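Local coordinates for SusD superfamily protein (Bacteroides vulgatus, PDB 3MYV) that probably binds polysaccharide at the outer membrane as a member of the SusD family, at residues 199-203 with 204-208; 355-358 with 359-362; 376-380 with 381-385. One frame throughout, in Å; residues are numbered along the deposited sequence. Where two conformers were deposited one is given.

Overall arrangement
All three contacts are local, each joining neighbouring residues of the chain, and they follow one another in sequence within the helical part of this SusD-family protein. Contacts 2 and 3 meet directly, with centres 11 Å apart: Y378 of contact 3 lies against helix 350-367, its OH 3.2 Å from G356 C, and its CD1 is 3.8 Å from L360 CD2. Contact 1 stands about 18 Å from each of the others, centre to centre, with nearest atoms about 7 Å apart. Helix 334-348 is common ground, since side chains from every contact pack on it. An ethanediol, probably from the crystallisation liquor, binds at contact 3.

Contact 1 of 3, residues 199-203 with 204-208; sequences IYLYH and DDNRK
H203 gives its ND1 hydrogen to D205 OD2 across 2.7 Å, a His-carboxylate bond that is nearly straight at 168°. The acceptor lies in the imidazole plane, at the ring edge, yet the ring approaches OD2 from above the carboxylate plane. A chi1 of -162°, with CG opposite the backbone N, puts the imidazole where ND1 points at D205 OD2. Water 2 donates both to D205 OD1 and to H203 O, so each carboxylate oxygen has a partner. In the backbone, D204 takes a positive phi and closes a Schellman motif that ends helix 189-202: D204 N binds L201 O at 3.0 Å and D205 N binds Y200 O at 2.9 Å. D205 then occupies the N-cap position of helix 206-223, although its side chain caps nothing. Farther out, K208 CB sits over the centre of one face of the Y200 ring in a CH-pi contact, 3.7 Å from its centroid, while K208 CD reaches Y200 CE1 at the same distance. The phenol OH of Y200 is hydrogen-bonded to E172 OE2. This tight turn thus joins two successive helices, with I199, Y202 and H203 against helix 160-177 and L201 and N206 against helix 334-348.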
# COMPACT_ATOMS: atom_id res chain seq x y z
N ILE A 199 6.09 -4.11 7.40
CA ILE A 199 6.10 -5.56 7.25
C ILE A 199 6.30 -6.24 8.61
O ILE A 199 5.64 -7.25 8.90
CB ILE A 199 7.11 -6.02 6.14
CG1 ILE A 199 6.57 -5.61 4.76
CG2 ILE A 199 7.35 -7.55 6.16
CD1 ILE A 199 7.63 -5.65 3.62
N TYR A 200 7.19 -5.70 9.45
CA TYR A 200 7.32 -6.21 10.83
C TYR A 200 5.95 -6.21 11.52
O TYR A 200 5.55 -7.20 12.14
CB TYR A 200 8.27 -5.35 11.67
CG TYR A 200 9.76 -5.54 11.46
CD1 TYR A 200 10.33 -6.79 11.25
CD2 TYR A 200 10.60 -4.42 11.51
CE1 TYR A 200 11.72 -6.92 11.10
CE2 TYR A 200 11.94 -4.54 11.35
CZ TYR A 200 12.51 -5.79 11.15
OH TYR A 200 13.87 -5.86 10.98
N LEU A 201 5.20 -5.14 11.36
CA LEU A 201 3.87 -5.00 11.99
C LEU A 201 2.88 -6.03 11.47
O LEU A 201 2.19 -6.71 12.26
CB LEU A 201 3.32 -3.57 11.77
CG LEU A 201 2.02 -3.18 12.49
CD1 LEU A 201 2.32 -2.96 13.97
CD2 LEU A 201 1.34 -1.92 11.87
N TYR A 202 2.83 -6.18 10.15
CA TYR A 202 2.02 -7.21 9.53
C TYR A 202 2.43 -8.62 9.99
O TYR A 202 1.60 -9.52 10.02
CB TYR A 202 2.10 -7.15 8.02
CG TYR A 202 1.16 -6.19 7.31
CD1 TYR A 202 1.24 -4.82 7.53
CD2 TYR A 202 0.25 -6.65 6.39
CE1 TYR A 202 0.40 -3.95 6.86
CE2 TYR A 202 -0.57 -5.79 5.69
CZ TYR A 202 -0.49 -4.45 5.93
OH TYR A 202 -1.32 -3.60 5.26
N HIS A 203 3.72 -8.79 10.31
CA HIS A 203 4.26 -10.06 10.78
C HIS A 203 4.12 -10.30 12.30
O HIS A 203 4.56 -11.33 12.82
CB HIS A 203 5.72 -10.16 10.35
CG HIS A 203 6.28 -11.56 10.38
ND1 HIS A 203 7.42 -11.89 11.10
CD2 HIS A 203 5.88 -12.69 9.77
CE1 HIS A 203 7.68 -13.18 10.93
NE2 HIS A 203 6.76 -13.69 10.12
N ASP A 204 3.44 -9.38 13.00
CA ASP A 204 3.29 -9.41 14.47
C ASP A 204 4.60 -9.25 15.24
O ASP A 204 4.69 -9.62 16.42
CB ASP A 204 2.58 -10.71 14.94
CG ASP A 204 1.39 -10.45 15.88
OD1 ASP A 204 1.12 -9.29 16.27
OD2 ASP A 204 0.69 -11.43 16.21
N ASP A 205 5.64 -8.72 14.60
CA ASP A 205 6.90 -8.44 15.27
C ASP A 205 6.76 -7.02 15.84
O ASP A 205 7.40 -6.08 15.39
CB ASP A 205 8.09 -8.49 14.30
CG ASP A 205 8.35 -9.87 13.73
OD1 ASP A 205 8.28 -10.90 14.45
OD2 ASP A 205 8.67 -9.90 12.51
N ASN A 206 5.93 -6.86 16.86
CA ASN A 206 5.60 -5.54 17.38
C ASN A 206 6.79 -4.78 17.96
O ASN A 206 6.90 -3.60 17.72
CB ASN A 206 4.45 -5.65 18.39
CG ASN A 206 3.19 -6.15 17.72
OD1 ASN A 206 2.62 -7.17 18.11
ND2 ASN A 206 2.79 -5.48 16.66
N ARG A 207 7.69 -5.46 18.67
CA ARG A 207 8.88 -4.82 19.20
C ARG A 207 9.77 -4.29 18.07
O ARG A 207 10.22 -3.14 18.09
CB ARG A 207 9.64 -5.80 20.11
CG ARG A 207 10.97 -5.32 20.65
CD ARG A 207 10.92 -3.93 21.24
NE ARG A 207 9.99 -3.81 22.36
CZ ARG A 207 9.82 -2.69 23.05
NH1 ARG A 207 10.53 -1.60 22.74
NH2 ARG A 207 8.95 -2.65 24.06
N LYS A 208 10.01 -5.14 17.07
CA LYS A 208 10.81 -4.73 15.91
C LYS A 208 10.16 -3.57 15.17
O LYS A 208 10.85 -2.61 14.80
CB LYS A 208 11.07 -5.91 14.95
CG LYS A 208 11.85 -7.07 15.62
CD LYS A 208 12.32 -8.08 14.57
CE LYS A 208 12.99 -9.30 15.19
NZ LYS A 208 13.19 -10.37 14.15
O HOH W 1 0.96 -6.17 14.83
O HOH W 2 5.92 -12.48 14.79

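Contact 2 of 3, residues 355-358 with 359-362; sequences QGLG and YLNE
L357 and N361 meet one turn apart on helix 350-367, in a side-chain-to-backbone contact within a single continuous helix. The evidence is a carbonyl oxygen that accepts two hydrogen bonds: L357 O takes N361 N at 2.9 Å and N361 ND2 at 3.0 Å, the two donors arriving from opposite faces of the carbonyl plane. The ND2 bond is fairly straight at 159°; the oxygen lies near the plane of the side-chain amide, while ND2 stands above that of the carbonyl. L357 runs alongside N361, pointing the same way, and its CD1 comes within 3.5 Å of ND2. At its other end the amide is held by the loop beyond the helix, where V373 N donates to N361 OD1. On another side of the helix, the Y359 ring is set with CG beside its own backbone N (chi1 -68°), which brings CD2 to 3.5 Å from Q355 O; its OH is hydrogen-bonded to D214 OD1 on helix 206-223. Replacing N361 with an alanine would probably leave V373 N without this acceptor and L357 O with one donor fewer. Fixed at both its oxygen and its nitrogen, the N361 amide has a definite rotation and ties helix 350-367 to the following loop.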
# COMPACT_ATOMS: atom_id res chain seq x y z
N GLN A 355 5.36 6.04 24.59
CA GLN A 355 5.94 6.68 23.42
C GLN A 355 4.98 6.63 22.22
O GLN A 355 4.83 7.61 21.51
CB GLN A 355 7.30 6.03 23.10
CG GLN A 355 8.39 6.40 24.12
CD GLN A 355 9.58 5.41 24.17
OE1 GLN A 355 10.08 4.96 23.14
NE2 GLN A 355 10.03 5.09 25.40
N GLY A 356 4.28 5.51 22.04
CA GLY A 356 3.39 5.33 20.90
C GLY A 356 2.18 6.23 21.03
O GLY A 356 1.66 6.72 20.03
N LEU A 357 1.76 6.49 22.27
CA LEU A 357 0.68 7.45 22.50
C LEU A 357 1.12 8.85 22.07
O LEU A 357 0.34 9.61 21.54
CB LEU A 357 0.30 7.45 23.97
CG LEU A 357 -0.91 8.30 24.41
CD1 LEU A 357 -2.13 8.01 23.51
CD2 LEU A 357 -1.22 8.06 25.88
N GLY A 358 2.38 9.19 22.34
CA GLY A 358 2.95 10.47 21.93
C GLY A 358 2.86 10.62 20.41
O GLY A 358 2.40 11.64 19.88
N TYR A 359 3.28 9.58 19.71
CA TYR A 359 3.19 9.58 18.25
C TYR A 359 1.75 9.62 17.73
O TYR A 359 1.46 10.33 16.75
CB TYR A 359 3.95 8.38 17.68
CG TYR A 359 5.45 8.46 17.86
CD1 TYR A 359 6.15 9.62 17.54
CD2 TYR A 359 6.18 7.36 18.28
CE1 TYR A 359 7.51 9.68 17.68
CE2 TYR A 359 7.52 7.42 18.43
CZ TYR A 359 8.20 8.56 18.11
OH TYR A 359 9.58 8.62 18.25
N LEU A 360 0.85 8.88 18.38
CA LEU A 360 -0.55 8.89 18.00
C LEU A 360 -1.05 10.33 18.10
O LEU A 360 -1.65 10.80 17.16
CB LEU A 360 -1.38 7.95 18.87
CG LEU A 360 -2.89 7.93 18.56
CD1 LEU A 360 -3.15 7.46 17.06
CD2 LEU A 360 -3.61 7.12 19.58
N ASN A 361 -0.78 11.01 19.22
CA ASN A 361 -1.24 12.38 19.44
C ASN A 361 -0.69 13.36 18.44
O ASN A 361 -1.37 14.31 18.06
CB ASN A 361 -0.97 12.88 20.87
CG ASN A 361 -2.07 12.48 21.81
OD1 ASN A 361 -3.09 13.16 21.89
ND2 ASN A 361 -1.92 11.33 22.48
N GLU A 362 0.54 13.15 18.01
CA GLU A 362 1.09 14.02 16.96
C GLU A 362 0.22 14.03 15.72
O GLU A 362 -0.01 15.10 15.11
CB GLU A 362 2.49 13.61 16.59
CG GLU A 362 3.21 14.69 15.85
CD GLU A 362 3.86 15.69 16.78
OE1 GLU A 362 4.52 15.23 17.73
OE2 GLU A 362 3.73 16.91 16.53

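Contact 3 of 3, residues 376-380 with 381-385; sequences ADYTL and DRVLD. With EDO (1,2-ethanediol), chain G.
Through an inverse gamma turn centred on Y378, the chain leaves a 3-10 segment and enters helix 380-391, with T379 at its N-cap. The cap is direct: T379 OG1 accepts from R382 N at 3.1 Å, with an N-H...O angle of 151°. Chi1 of 68° places OG1 between the backbone N and the carbonyl carbon of T379, turning the hydroxyl oxygen toward the first turn, where it also lies 3.5 Å from R382 CB. The regular helical bonds begin from the same residue, V383 N reaching T379 O at 3.2 Å in the carbonyl plane, and continue with L384 N to L380 O.

R382 crosses T379 at about a right angle. Its CB packs 3.4 Å from D377 O, while its guanidinium group leads away to a salt bridge with E386. On the inner side Y378 CE1 touches V383 CG2 at 3.8 Å, the methyl approaching the ring obliquely, and the phenol OH is hydrogen-bonded to A342 O on helix 334-348. The ring also lies against L357 of helix 350-367, so the residue before the cap wedges between two earlier helices. L380 CG and L384 CD1 pack at 4.1 Å where their side chains cross obliquely, one turn apart. D381 carries its carboxylate to K406 in a salt bridge. Where the turn carries the ethanediol, the bound molecule donates from O2 to Y378 O at 2.7 Å, with T379 CG2 3.7 Å from that same O2.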
# COMPACT_ATOMS: atom_id res chain seq x y z
N ALA A 376 -6.20 6.48 28.81
CA ALA A 376 -7.42 5.68 29.06
C ALA A 376 -8.10 5.28 27.75
O ALA A 376 -8.72 4.24 27.65
CB ALA A 376 -8.41 6.47 29.94
N ASP A 377 -7.96 6.13 26.73
CA ASP A 377 -8.58 5.92 25.42
C ASP A 377 -7.62 5.29 24.38
O ASP A 377 -7.98 5.19 23.19
CB ASP A 377 -9.08 7.28 24.90
CG ASP A 377 -10.31 7.78 25.64
OD1 ASP A 377 -10.96 6.97 26.31
OD2 ASP A 377 -10.62 8.99 25.54
N TYR A 378 -6.41 4.92 24.81
CA TYR A 378 -5.39 4.40 23.88
C TYR A 378 -5.56 2.90 23.68
O TYR A 378 -4.89 2.09 24.34
CB TYR A 378 -3.98 4.71 24.41
CG TYR A 378 -2.80 4.33 23.54
CD1 TYR A 378 -2.82 4.48 22.15
CD2 TYR A 378 -1.61 3.91 24.12
CE1 TYR A 378 -1.68 4.18 21.37
CE2 TYR A 378 -0.49 3.60 23.36
CZ TYR A 378 -0.53 3.76 21.98
OH TYR A 378 0.58 3.45 21.22
N THR A 379 -6.47 2.57 22.78
CA THR A 379 -6.82 1.21 22.44
C THR A 379 -6.44 0.94 20.98
O THR A 379 -6.28 1.86 20.19
CB THR A 379 -8.33 0.98 22.60
OG1 THR A 379 -9.06 1.72 21.60
CG2 THR A 379 -8.80 1.40 24.00
N LEU A 380 -6.36 -0.33 20.61
CA LEU A 380 -6.11 -0.69 19.22
C LEU A 380 -7.17 -0.09 18.27
O LEU A 380 -6.83 0.48 17.23
CB LEU A 380 -6.11 -2.20 19.09
CG LEU A 380 -5.88 -2.77 17.69
CD1 LEU A 380 -4.59 -2.26 17.09
CD2 LEU A 380 -5.94 -4.35 17.72
N ASP A 381 -8.45 -0.17 18.64
CA ASP A 381 -9.51 0.41 17.80
C ASP A 381 -9.31 1.90 17.57
O ASP A 381 -9.57 2.42 16.49
CB ASP A 381 -10.92 0.16 18.39
CG ASP A 381 -11.41 -1.26 18.17
OD1 ASP A 381 -10.81 -2.01 17.39
OD2 ASP A 381 -12.39 -1.66 18.82
N ARG A 382 -8.83 2.60 18.59
CA ARG A 382 -8.58 4.02 18.47
C ARG A 382 -7.47 4.30 17.48
O ARG A 382 -7.54 5.26 16.72
CB ARG A 382 -8.26 4.66 19.84
CG ARG A 382 -8.06 6.16 19.77
CD ARG A 382 -9.34 6.89 19.28
NE ARG A 382 -9.18 8.33 19.10
CZ ARG A 382 -8.66 8.95 18.04
NH1 ARG A 382 -8.19 8.26 17.00
NH2 ARG A 382 -8.60 10.28 18.02
N VAL A 383 -6.43 3.47 17.47
CA VAL A 383 -5.35 3.65 16.51
C VAL A 383 -5.85 3.28 15.10
O VAL A 383 -5.56 3.96 14.13
CB VAL A 383 -4.11 2.80 16.85
CG1 VAL A 383 -3.01 3.00 15.80
CG2 VAL A 383 -3.60 3.16 18.27
N LEU A 384 -6.68 2.24 15.00
CA LEU A 384 -7.20 1.87 13.68
C LEU A 384 -8.15 2.93 13.15
O LEU A 384 -8.14 3.18 11.94
CB LEU A 384 -7.89 0.51 13.67
CG LEU A 384 -7.00 -0.68 14.10
CD1 LEU A 384 -7.82 -1.97 14.16
CD2 LEU A 384 -5.84 -0.85 13.17
N ASP A 385 -8.95 3.56 14.03
CA ASP A 385 -9.79 4.70 13.63
C ASP A 385 -8.92 5.86 13.14
O ASP A 385 -9.29 6.55 12.20
CB ASP A 385 -10.68 5.21 14.77
CG ASP A 385 -11.82 4.25 15.12
OD1 ASP A 385 -12.18 3.37 14.30
OD2 ASP A 385 -12.39 4.42 16.21
C1 EDO G . -5.59 1.60 28.57
O1 EDO G . -4.50 2.32 27.97
C2 EDO G . -6.62 1.31 27.50
O2 EDO G . -5.98 0.71 26.36